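Local coordinates for protein probable acetolactate synthase isozyme III (Small subunit) (PDB 2PC6) that is probably the small, regulatory-type subunit of a two-component enzyme, with an ACT domain followed by a second domain of the same superfamily, at residues Arg100-Met103 and Lys104-Ala107; Asp116-Asn119 and Glu120-Thr123. One frame throughout, in Å; residues are numbered along the deposited sequence.

Interaction 1: residues Arg100-Met103 and Lys104-Ala107; sequences REEM and KRLA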
ATOM      1  N   ARG A 100     -12.583  22.830 -11.859  1.00 49.51           N
ATOM      2  CA  ARG A 100     -13.174  22.471 -10.590  1.00 49.35           C
ATOM      3  C   ARG A 100     -14.402  21.603 -10.780  1.00 49.00           C
ATOM      4  O   ARG A 100     -14.555  20.627 -10.078  1.00 50.03           O
ATOM      5  CB  ARG A 100     -13.527  23.704  -9.775  1.00 48.88           C
ATOM      6  CG  ARG A 100     -12.427  24.056  -8.855  1.00 48.21           C
ATOM      7  CD  ARG A 100     -12.678  25.325  -8.086  1.00 43.49           C
ATOM      8  NE  ARG A 100     -12.940  25.116  -6.647  1.00 40.56           N
ATOM      9  CZ  ARG A 100     -12.093  24.592  -5.754  1.00 38.34           C
ATOM     10  NH1 ARG A 100     -10.872  24.132  -6.091  1.00 34.44           N
ATOM     11  NH2 ARG A 100     -12.471  24.537  -4.493  1.00 34.97           N
ATOM     12  N   GLU A 101     -15.246  21.942 -11.746  1.00 48.15           N
ATOM     13  CA  GLU A 101     -16.429  21.157 -12.004  1.00 48.38           C
ATOM     14  C   GLU A 101     -15.999  19.804 -12.611  1.00 47.66           C
ATOM     15  O   GLU A 101     -16.514  18.746 -12.206  1.00 47.46           O
ATOM     16  CB  GLU A 101     -17.410  21.906 -12.925  1.00 48.55           C
ATOM     17  CG  GLU A 101     -18.675  22.534 -12.262  1.00 52.30           C
ATOM     18  CD  GLU A 101     -18.599  24.101 -12.046  1.00 58.45           C
ATOM     19  OE1 GLU A 101     -17.479  24.677 -12.272  1.00 59.06           O
ATOM     20  OE2 GLU A 101     -19.647  24.727 -11.624  1.00 54.44           O
ATOM     21  N   GLU A 102     -15.049  19.846 -13.552  1.00 46.23           N
ATOM     22  CA  GLU A 102     -14.592  18.662 -14.246  1.00 45.78           C
ATOM     23  C   GLU A 102     -14.007  17.613 -13.294  1.00 45.73           C
ATOM     24  O   GLU A 102     -14.383  16.438 -13.361  1.00 45.65           O
ATOM     25  CB  GLU A 102     -13.581  19.029 -15.346  1.00 46.37           C
ATOM     26  CG  GLU A 102     -12.957  17.786 -16.105  1.00 45.84           C
ATOM     27  CD  GLU A 102     -13.980  16.941 -16.912  1.00 46.05           C
ATOM     28  OE1 GLU A 102     -15.090  17.430 -17.203  1.00 46.91           O
ATOM     29  OE2 GLU A 102     -13.669  15.795 -17.289  1.00 44.73           O
HETATM   30  N   MSE A 103     -13.099  18.052 -12.413  1.00 45.72           N
HETATM   31  CA  MSE A 103     -12.461  17.207 -11.397  1.00 45.22           C
HETATM   32  C   MSE A 103     -13.475  16.667 -10.442  1.00 44.81           C
HETATM   33  O   MSE A 103     -13.369  15.518 -10.036  1.00 45.44           O
HETATM   34  CB  MSE A 103     -11.397  17.960 -10.600  1.00 45.89           C
HETATM   35  CG  MSE A 103     -10.164  18.337 -11.367  1.00 49.54           C
HETATM   36 SE   MSE A 103      -9.225  16.803 -12.151  1.00 65.91          SE
HETATM   37  CE  MSE A 103     -10.141  16.670 -13.894  1.00 60.94           C
ATOM     38  N   LYS A 104     -14.466  17.477 -10.064  1.00 44.46           N
ATOM     39  CA  LYS A 104     -15.532  16.955  -9.220  1.00 43.60           C
ATOM     40  C   LYS A 104     -16.349  15.876  -9.983  1.00 42.73           C
ATOM     41  O   LYS A 104     -16.647  14.799  -9.434  1.00 41.52           O
ATOM     42  CB  LYS A 104     -16.406  18.085  -8.694  1.00 43.67           C
ATOM     43  CG  LYS A 104     -17.594  17.627  -7.809  1.00 46.17           C
ATOM     44  CD  LYS A 104     -17.136  16.867  -6.498  1.00 47.16           C
ATOM     45  CE  LYS A 104     -18.273  16.862  -5.435  1.00 48.66           C
ATOM     46  NZ  LYS A 104     -19.207  15.669  -5.513  1.00 47.11           N
ATOM     47  N   ARG A 105     -16.689  16.135 -11.246  1.00 41.96           N
ATOM     48  CA  ARG A 105     -17.386  15.073 -12.036  1.00 42.21           C
ATOM     49  C   ARG A 105     -16.613  13.762 -12.111  1.00 41.72           C
ATOM     50  O   ARG A 105     -17.234  12.709 -11.932  1.00 41.37           O
ATOM     51  CB  ARG A 105     -17.751  15.493 -13.444  1.00 41.24           C
ATOM     52  CG  ARG A 105     -18.890  16.423 -13.489  1.00 41.96           C
ATOM     53  CD  ARG A 105     -19.291  16.666 -14.925  1.00 43.30           C
ATOM     54  NE  ARG A 105     -18.219  17.272 -15.717  1.00 35.24           N
ATOM     55  CZ  ARG A 105     -18.069  18.586 -15.876  1.00 34.39           C
ATOM     56  NH1 ARG A 105     -18.903  19.430 -15.283  1.00 33.67           N
ATOM     57  NH2 ARG A 105     -17.064  19.052 -16.619  1.00 29.56           N
ATOM     58  N   LEU A 106     -15.284  13.834 -12.336  1.00 41.52           N
ATOM     59  CA  LEU A 106     -14.432  12.631 -12.412  1.00 41.89           C
ATOM     60  C   LEU A 106     -14.353  11.928 -11.094  1.00 41.33           C
ATOM     61  O   LEU A 106     -14.473  10.680 -11.026  1.00 42.54           O
ATOM     62  CB  LEU A 106     -13.021  12.920 -12.918  1.00 42.37           C
ATOM     63  CG  LEU A 106     -12.828  13.103 -14.418  1.00 45.25           C
ATOM     64  CD1 LEU A 106     -11.352  13.546 -14.791  1.00 47.73           C
ATOM     65  CD2 LEU A 106     -13.221  11.833 -15.195  1.00 44.52           C
ATOM     66  N   ALA A 107     -14.172  12.692 -10.026  1.00 41.10           N
ATOM     67  CA  ALA A 107     -14.237  12.064  -8.715  1.00 41.19           C
ATOM     68  C   ALA A 107     -15.573  11.286  -8.598  1.00 41.95           C
ATOM     69  O   ALA A 107     -15.544  10.091  -8.272  1.00 44.04           O
ATOM     70  CB  ALA A 107     -14.057  13.079  -7.572  1.00 40.64           C
TER
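R105 reaches back to E102 one turn earlier on helix 98-109, an i to i+3 salt bridge on the outer surface of a helix in the second ACT-like domain. Its CB rests 3.5 Å from E102 O, and CG follows at 3.6 Å from E101 O. Up to this point the side chain is laid on the carbonyls of the previous turn. A bend at chi3 (-61°) then folds the guanidinium back over the backbone, with E101 O and E102 N above one face, both offset toward its rim. NH1 ends 3.7 Å from E101 CB, while NH2 gives its N-H to E102 OE1 at 2.6 Å, a short bond with an angle of 158° at the hydrogen; OE1 takes it on its anti lone pair, the one facing away from OE2. The carboxylate oxygen lies near the guanidinium plane, although the two flat groups are turned 63° against each other. Underneath run the regular i to i+4 helix bonds, such as R105 N to E101 O at 2.8 Å. The inner side of the helix is apolar: M103, modelled as selenomethionine, and L106 run alongside each other in the same direction, both packing on V140, and L106 also meets F136 of helix 130-139. Their side chains touch where M103 CE comes within 3.5 Å of L106 CD1.

Interaction 2: residues Asp116-Asn119 and Glu120-Thr123; sequences DVTN and ELYT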
ATOM      1  N   ASP A 116      -9.205  16.776   0.672  1.00 39.25           N
ATOM      2  CA  ASP A 116      -8.423  17.956   0.956  1.00 39.60           C
ATOM      3  C   ASP A 116      -8.845  18.970  -0.051  1.00 39.85           C
ATOM      4  O   ASP A 116      -8.944  18.675  -1.235  1.00 39.62           O
ATOM      5  CB  ASP A 116      -6.913  17.727   0.790  1.00 39.54           C
ATOM      6  CG  ASP A 116      -6.069  18.867   1.384  1.00 41.14           C
ATOM      7  OD1 ASP A 116      -6.631  19.714   2.156  1.00 42.70           O
ATOM      8  OD2 ASP A 116      -4.842  18.926   1.110  1.00 42.72           O
ATOM      9  N   VAL A 117      -9.108  20.183   0.383  1.00 40.45           N
ATOM     10  CA  VAL A 117      -9.599  21.120  -0.604  1.00 42.19           C
ATOM     11  C   VAL A 117      -9.185  22.534  -0.336  1.00 42.63           C
ATOM     12  O   VAL A 117      -9.308  22.980   0.803  1.00 43.55           O
ATOM     13  CB  VAL A 117     -11.144  20.994  -0.837  1.00 42.52           C
ATOM     14  CG1 VAL A 117     -11.859  20.632   0.424  1.00 41.63           C
ATOM     15  CG2 VAL A 117     -11.711  22.268  -1.446  1.00 42.88           C
ATOM     16  N   THR A 118      -8.639  23.203  -1.368  1.00 42.59           N
ATOM     17  CA  THR A 118      -8.481  24.677  -1.366  1.00 42.77           C
ATOM     18  C   THR A 118      -9.169  25.269  -2.599  1.00 43.62           C
ATOM     19  O   THR A 118      -9.652  24.529  -3.508  1.00 43.52           O
ATOM     20  CB  THR A 118      -7.034  25.123  -1.511  1.00 42.13           C
ATOM     21  OG1 THR A 118      -6.685  25.037  -2.900  1.00 41.52           O
ATOM     22  CG2 THR A 118      -6.108  24.278  -0.674  1.00 40.35           C
ATOM     23  N   ASN A 119      -9.164  26.600  -2.654  1.00 44.11           N
ATOM     24  CA  ASN A 119      -9.629  27.333  -3.833  1.00 44.70           C
ATOM     25  C   ASN A 119      -9.032  26.923  -5.178  1.00 45.34           C
ATOM     26  O   ASN A 119      -9.648  27.193  -6.209  1.00 45.02           O
ATOM     27  CB  ASN A 119      -9.400  28.802  -3.638  1.00 44.63           C
ATOM     28  CG  ASN A 119     -10.615  29.479  -3.053  1.00 46.65           C
ATOM     29  OD1 ASN A 119     -11.669  28.842  -2.941  1.00 45.37           O
ATOM     30  ND2 ASN A 119     -10.483  30.776  -2.658  1.00 45.29           N
ATOM     31  N   GLU A 120      -7.860  26.265  -5.173  1.00 44.91           N
ATOM     32  CA  GLU A 120      -7.155  25.970  -6.408  1.00 44.61           C
ATOM     33  C   GLU A 120      -6.785  24.510  -6.529  1.00 43.87           C
ATOM     34  O   GLU A 120      -6.230  24.086  -7.543  1.00 43.79           O
ATOM     35  CB  GLU A 120      -5.883  26.803  -6.485  1.00 45.20           C
ATOM     36  CG  GLU A 120      -6.098  28.320  -6.648  1.00 49.09           C
ATOM     37  CD  GLU A 120      -6.373  29.069  -5.331  1.00 53.59           C
ATOM     38  OE1 GLU A 120      -5.973  28.553  -4.265  1.00 55.60           O
ATOM     39  OE2 GLU A 120      -6.985  30.184  -5.369  1.00 54.90           O
ATOM     40  N   LEU A 121      -7.048  23.724  -5.491  1.00 43.47           N
ATOM     41  CA  LEU A 121      -6.753  22.287  -5.591  1.00 42.93           C
ATOM     42  C   LEU A 121      -7.727  21.302  -4.923  1.00 41.90           C
ATOM     43  O   LEU A 121      -8.529  21.678  -4.069  1.00 41.80           O
ATOM     44  CB  LEU A 121      -5.303  22.021  -5.195  1.00 42.10           C
ATOM     45  CG  LEU A 121      -4.844  21.913  -3.760  1.00 44.90           C
ATOM     46  CD1 LEU A 121      -5.305  20.584  -3.095  1.00 47.06           C
ATOM     47  CD2 LEU A 121      -3.306  21.983  -3.767  1.00 44.50           C
ATOM     48  N   TYR A 122      -7.655  20.040  -5.336  1.00 40.88           N
ATOM     49  CA  TYR A 122      -8.355  18.965  -4.658  1.00 39.76           C
ATOM     50  C   TYR A 122      -7.382  17.830  -4.425  1.00 40.15           C
ATOM     51  O   TYR A 122      -6.519  17.559  -5.294  1.00 39.46           O
ATOM     52  CB  TYR A 122      -9.440  18.397  -5.546  1.00 39.29           C
ATOM     53  CG  TYR A 122     -10.666  19.241  -5.816  1.00 40.88           C
ATOM     54  CD1 TYR A 122     -11.236  20.036  -4.832  1.00 39.61           C
ATOM     55  CD2 TYR A 122     -11.299  19.165  -7.051  1.00 40.52           C
ATOM     56  CE1 TYR A 122     -12.381  20.727  -5.081  1.00 41.60           C
ATOM     57  CE2 TYR A 122     -12.424  19.857  -7.311  1.00 40.47           C
ATOM     58  CZ  TYR A 122     -12.961  20.642  -6.327  1.00 42.55           C
ATOM     59  OH  TYR A 122     -14.103  21.329  -6.593  1.00 44.18           O
ATOM     60  N   THR A 123      -7.534  17.127  -3.301  1.00 40.14           N
ATOM     61  CA  THR A 123      -6.907  15.839  -3.203  1.00 40.99           C
ATOM     62  C   THR A 123      -7.983  14.796  -3.226  1.00 41.58           C
ATOM     63  O   THR A 123      -8.867  14.814  -2.374  1.00 42.89           O
ATOM     64  CB  THR A 123      -6.040  15.704  -1.995  1.00 40.90           C
ATOM     65  OG1 THR A 123      -4.978  16.626  -2.137  1.00 41.89           O
ATOM     66  CG2 THR A 123      -5.396  14.322  -1.953  1.00 40.14           C
TER
HETATM   67  O   HOH W   1      -3.628  16.841   0.203  1.00 35.05           O
HETATM   68  O   HOH W   2      -4.274  26.581  -3.246  1.00 47.54           O
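The hairpin of strands 113-118 and 121-128 turns here through N119 and E120, strand 113-118 being outermost within this chain in the second ACT-like domain's sheet. The two short strand ends run almost exactly antiparallel, 178° apart, with T118 N bonded to L121 O at 3.1 Å and T123 N to D116 O at 2.9 Å. T118 OG1 makes an ST turn. With chi1 at 80° the hydroxyl sits between its own backbone N and carbonyl carbon, and there it accepts E120 N at 2.8 Å and L121 N at 2.9 Å. It also donates to a water, which in turn donates to E120 OE1, so three bonds grip the one oxygen across the bend. The non-hydrogen-bonded pair V117 and Y122 faces helix 98-109; the two side chains lie parallel, and V117 CG2 meets the ring edge at Y122 CE1, 4.0 Å away. On the other face, D116 OD1 forms a salt bridge with R158 of the second subunit, and OD2 takes a hydrogen bond from the backbone N of G159 of that subunit. A second water links the strands beside this interface, accepting from T123 OG1 at 2.7 Å and donating to D116 OD2 at 2.6 Å.

In the fold
From the N terminus, the chain first builds a four-stranded antiparallel sheet with its helices, then enters the second sheet through strand 83-94 and reaches helix 98-109. Interaction 1 spans about two turns of that helix and closes no other loop; interaction 2 opens only later, closing the hairpin after strand 113-118. The two follow in series, neither nested nor crossed, with centres about 12 Å apart. They meet directly: R100 NH1 probably hydrogen-bonds T118 O at 2.9 Å, and the Y122 ring packs under the helix, its CD2 3.7 Å from M103 CB. Helix and hairpin are thus joined on one face of the sheet, while the hairpin's other face meets the second subunit.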